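Local coordinates for GlcNAc-alpha-1,4-Gal-releasing endo-beta-galactosidase (Clostridium perfringens, PDB 1UPS), which probably hydrolyses internal beta-galactosidic bonds in glycans, releasing GlcNAc-alpha-1,4-Gal, as a calcium-binding member of glycoside hydrolase family 16, at residues N71-E76 against S212-Y217. Sequence-based numbering, arbitrary orientation.
Sequences NGSLVE and SEYHIY. With CA (calcium ion), chain C.
Ser73 and Tyr214 meet through their hydroxyls, and this one hydrogen bond joins the turn and strand of 71-76 to the residue just before strand 215-221. Just ahead of it, Asn71 and Gly72 form the type I' turn of a two-residue beta-hairpin between strands 66-70 and 73-78. Both have positive phi, 56° and 73°, a backbone shape that asparagine tolerates better than most residues and glycine adopts readily, hence the common Asn-Gly pair. The turn presents the carbonyl of Gly72 to the calcium ion, with Gly72 O 2.4 Å from the metal. Glu37 through its backbone oxygen, Asn39, the carboxylate of Asp272 and two waters complete the site.

At Ser73 the strand begins, and its side chain heads for the other segment. With OG beside the backbone N and anti to the carbonyl carbon (chi1 -70°), the hydroxyl reaches Tyr214 OH at 2.7 Å; either oxygen could be the donor. Ser73 OG also lies 3.5 Å from Tyr214 CZ, approaching the ring obliquely. A small hydroxyl suits this buried place, packed against Ala270 and Asp272, whereas tyrosine suits the far side: the CA atoms of Ser73 and Tyr214 are 10.5 Å apart, and the long, rigid phenol spans that gap over Ala270 while carrying a polar group to its end. Beyond Ser73, Leu74 and Val75 turn to strand 66-70.

Behind Tyr214, His215 NE2 donates to Glu213 OE2 at 2.7 Å, nearly in the imidazole plane, and His215 ND1 is hydrogen-bonded to Asp231 OD1, so both ring nitrogens have carboxylate partners. Strands 73-78 and 215-221 belong to one antiparallel sheet of the family 16 beta-sandwich (jelly-roll); here the Ser73-Tyr214 bond reaches past the intervening strands 267-279 and 129-136, beside the calcium site.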
ATOM      1  N   ASN A  71     -24.603 -12.256  -6.735  1.00 18.77           N
ATOM      2  CA  ASN A  71     -23.746 -13.425  -6.485  1.00 20.06           C
ATOM      3  C   ASN A  71     -22.835 -13.223  -5.259  1.00 19.59           C
ATOM      4  O   ASN A  71     -21.632 -13.503  -5.304  1.00 20.12           O
ATOM      5  CB  ASN A  71     -22.932 -13.718  -7.759  1.00 21.16           C
ATOM      6  CG  ASN A  71     -22.279 -15.091  -7.751  1.00 22.91           C
ATOM      7  OD1 ASN A  71     -22.915 -16.112  -7.458  1.00 24.49           O
ATOM      8  ND2 ASN A  71     -20.992 -15.117  -8.086  1.00 24.15           N
ATOM      9  N   GLY A  72     -23.423 -12.729  -4.169  1.00 18.52           N
ATOM     10  CA  GLY A  72     -22.699 -12.476  -2.930  1.00 16.70           C
ATOM     11  C   GLY A  72     -21.741 -11.281  -2.919  1.00 15.31           C
ATOM     12  O   GLY A  72     -20.935 -11.168  -1.990  1.00 15.08           O
ATOM     13  N   SER A  73     -21.840 -10.390  -3.911  1.00 13.91           N
ATOM     14  CA  SER A  73     -20.930  -9.232  -4.005  1.00 13.43           C
ATOM     15  C   SER A  73     -21.682  -7.924  -4.085  1.00 12.55           C
ATOM     16  O   SER A  73     -22.795  -7.865  -4.633  1.00 12.06           O
ATOM     17  CB  SER A  73     -20.042  -9.353  -5.254  1.00 13.50           C
ATOM     18  OG  SER A  73     -19.106 -10.412  -5.103  1.00 14.87           O
ATOM     19  N   LEU A  74     -21.084  -6.868  -3.545  1.00 11.84           N
ATOM     20  CA  LEU A  74     -21.522  -5.520  -3.906  1.00 11.51           C
ATOM     21  C   LEU A  74     -21.015  -5.209  -5.321  1.00 11.42           C
ATOM     22  O   LEU A  74     -19.804  -5.315  -5.605  1.00 11.93           O
ATOM     23  CB  LEU A  74     -20.959  -4.494  -2.910  1.00 11.35           C
ATOM     24  CG  LEU A  74     -21.106  -3.008  -3.283  1.00 11.81           C
ATOM     25  CD1 LEU A  74     -22.567  -2.589  -3.178  1.00 11.93           C
ATOM     26  CD2 LEU A  74     -20.207  -2.167  -2.348  1.00 11.71           C
ATOM     27  N   VAL A  75     -21.939  -4.820  -6.195  1.00 11.03           N
ATOM     28  CA  VAL A  75     -21.610  -4.388  -7.551  1.00 11.24           C
ATOM     29  C   VAL A  75     -21.963  -2.898  -7.700  1.00 11.20           C
ATOM     30  O   VAL A  75     -23.118  -2.534  -7.979  1.00 11.39           O
ATOM     31  CB  VAL A  75     -22.325  -5.255  -8.632  1.00 11.13           C
ATOM     32  CG1 VAL A  75     -22.018  -4.755 -10.066  1.00 12.46           C
ATOM     33  CG2 VAL A  75     -21.957  -6.726  -8.467  1.00 12.34           C
ATOM     34  N   GLU A  76     -20.959  -2.047  -7.492  1.00 10.51           N
ATOM     35  CA  GLU A  76     -21.099  -0.610  -7.775  1.00 10.83           C
ATOM     36  C   GLU A  76     -21.025  -0.419  -9.274  1.00 10.37           C
ATOM     37  O   GLU A  76     -20.181  -1.026  -9.914  1.00 10.49           O
ATOM     38  CB  GLU A  76     -19.928   0.142  -7.133  1.00 10.53           C
ATOM     39  CG  GLU A  76     -19.954   0.056  -5.618  1.00 11.46           C
ATOM     40  CD  GLU A  76     -18.834   0.869  -4.974  1.00 12.30           C
ATOM     41  OE1 GLU A  76     -19.076   1.472  -3.899  1.00 12.21           O
ATOM     42  OE2 GLU A  76     -17.723   0.891  -5.541  1.00 11.42           O
ATOM     43  N   SER A 212     -11.086 -10.670 -14.627  1.00 13.00           N
ATOM     44  CA  SER A 212     -11.992 -11.805 -14.868  1.00 13.39           C
ATOM     45  C   SER A 212     -12.121 -12.759 -13.678  1.00 13.17           C
ATOM     46  O   SER A 212     -12.869 -13.760 -13.743  1.00 13.07           O
ATOM     47  CB  SER A 212     -11.559 -12.595 -16.111  1.00 14.27           C
ATOM     48  OG  SER A 212     -10.351 -13.296 -15.863  1.00 14.51           O
ATOM     49  N   GLU A 213     -11.382 -12.463 -12.610  1.00 12.52           N
ATOM     50  CA  GLU A 213     -11.280 -13.344 -11.432  1.00 12.32           C
ATOM     51  C   GLU A 213     -11.356 -12.544 -10.122  1.00 11.93           C
ATOM     52  O   GLU A 213     -10.921 -11.395 -10.060  1.00 12.12           O
ATOM     53  CB  GLU A 213      -9.929 -14.076 -11.454  1.00 12.20           C
ATOM     54  CG  GLU A 213      -9.720 -14.953 -12.682  1.00 12.80           C
ATOM     55  CD  GLU A 213      -8.259 -15.295 -12.953  1.00 16.19           C
ATOM     56  OE1 GLU A 213      -8.023 -15.981 -13.969  1.00 15.67           O
ATOM     57  OE2 GLU A 213      -7.357 -14.887 -12.178  1.00 15.40           O
ATOM     58  N   TYR A 214     -11.862 -13.173  -9.063  1.00 11.66           N
ATOM     59  CA  TYR A 214     -11.729 -12.591  -7.735  1.00 10.98           C
ATOM     60  C   TYR A 214     -10.303 -12.806  -7.243  1.00 11.13           C
ATOM     61  O   TYR A 214      -9.763 -13.930  -7.356  1.00 11.82           O
ATOM     62  CB  TYR A 214     -12.687 -13.244  -6.747  1.00 11.39           C
ATOM     63  CG  TYR A 214     -14.093 -12.743  -6.905  1.00 11.86           C
ATOM     64  CD1 TYR A 214     -14.512 -11.562  -6.271  1.00  9.95           C
ATOM     65  CD2 TYR A 214     -14.998 -13.431  -7.711  1.00 14.58           C
ATOM     66  CE1 TYR A 214     -15.846 -11.103  -6.409  1.00 11.40           C
ATOM     67  CE2 TYR A 214     -16.313 -12.986  -7.862  1.00 15.22           C
ATOM     68  CZ  TYR A 214     -16.725 -11.811  -7.224  1.00 13.96           C
ATOM     69  OH  TYR A 214     -18.031 -11.381  -7.393  1.00 14.60           O
ATOM     70  N   HIS A 215      -9.710 -11.733  -6.707  1.00 10.52           N
ATOM     71  CA  HIS A 215      -8.423 -11.814  -6.012  1.00 10.92           C
ATOM     72  C   HIS A 215      -8.503 -11.071  -4.691  1.00 10.77           C
ATOM     73  O   HIS A 215      -9.448 -10.325  -4.459  1.00 10.87           O
ATOM     74  CB  HIS A 215      -7.286 -11.309  -6.904  1.00 11.21           C
ATOM     75  CG  HIS A 215      -7.021 -12.229  -8.046  1.00 10.63           C
ATOM     76  ND1 HIS A 215      -6.157 -13.300  -7.944  1.00 12.12           N
ATOM     77  CD2 HIS A 215      -7.593 -12.318  -9.272  1.00 11.91           C
ATOM     78  CE1 HIS A 215      -6.166 -13.978  -9.082  1.00 13.31           C
ATOM     79  NE2 HIS A 215      -7.033 -13.408  -9.902  1.00 12.78           N
ATOM     80  N   ILE A 216      -7.547 -11.336  -3.806  1.00 10.19           N
ATOM     81  CA  ILE A 216      -7.558 -10.747  -2.479  1.00  9.83           C
ATOM     82  C   ILE A 216      -6.514  -9.629  -2.432  1.00  9.65           C
ATOM     83  O   ILE A 216      -5.346  -9.833  -2.794  1.00 10.15           O
ATOM     84  CB  ILE A 216      -7.305 -11.846  -1.367  1.00  9.88           C
ATOM     85  CG1 ILE A 216      -8.426 -12.906  -1.396  1.00  9.58           C
ATOM     86  CG2 ILE A 216      -7.261 -11.217   0.008  1.00  9.82           C
ATOM     87  CD1 ILE A 216      -8.284 -14.032  -0.337  1.00 11.66           C
ATOM     88  N   TYR A 217      -6.952  -8.457  -1.976  1.00  9.60           N
ATOM     89  CA  TYR A 217      -6.100  -7.280  -1.813  1.00  9.33           C
ATOM     90  C   TYR A 217      -6.134  -6.899  -0.345  1.00  9.98           C
ATOM     91  O   TYR A 217      -7.205  -6.808   0.251  1.00 10.30           O
ATOM     92  CB  TYR A 217      -6.645  -6.104  -2.656  1.00  9.33           C
ATOM     93  CG  TYR A 217      -6.732  -6.451  -4.133  1.00  9.55           C
ATOM     94  CD1 TYR A 217      -7.919  -6.936  -4.689  1.00 10.58           C
ATOM     95  CD2 TYR A 217      -5.619  -6.308  -4.965  1.00 10.29           C
ATOM     96  CE1 TYR A 217      -8.002  -7.254  -6.067  1.00 10.57           C
ATOM     97  CE2 TYR A 217      -5.682  -6.623  -6.327  1.00  9.05           C
ATOM     98  CZ  TYR A 217      -6.882  -7.106  -6.862  1.00 11.77           C
ATOM     99  OH  TYR A 217      -6.948  -7.424  -8.196  1.00 11.74           O
TER
HETATM  100 CA    CA C 501     -19.828 -11.942  -0.045  1.00 18.81          CA
HETATM  101  O   HOH W   1     -20.194 -14.292  -0.760  1.00 22.04           O
HETATM  102  O   HOH W   2     -18.621 -13.055   1.678  1.00 19.85           O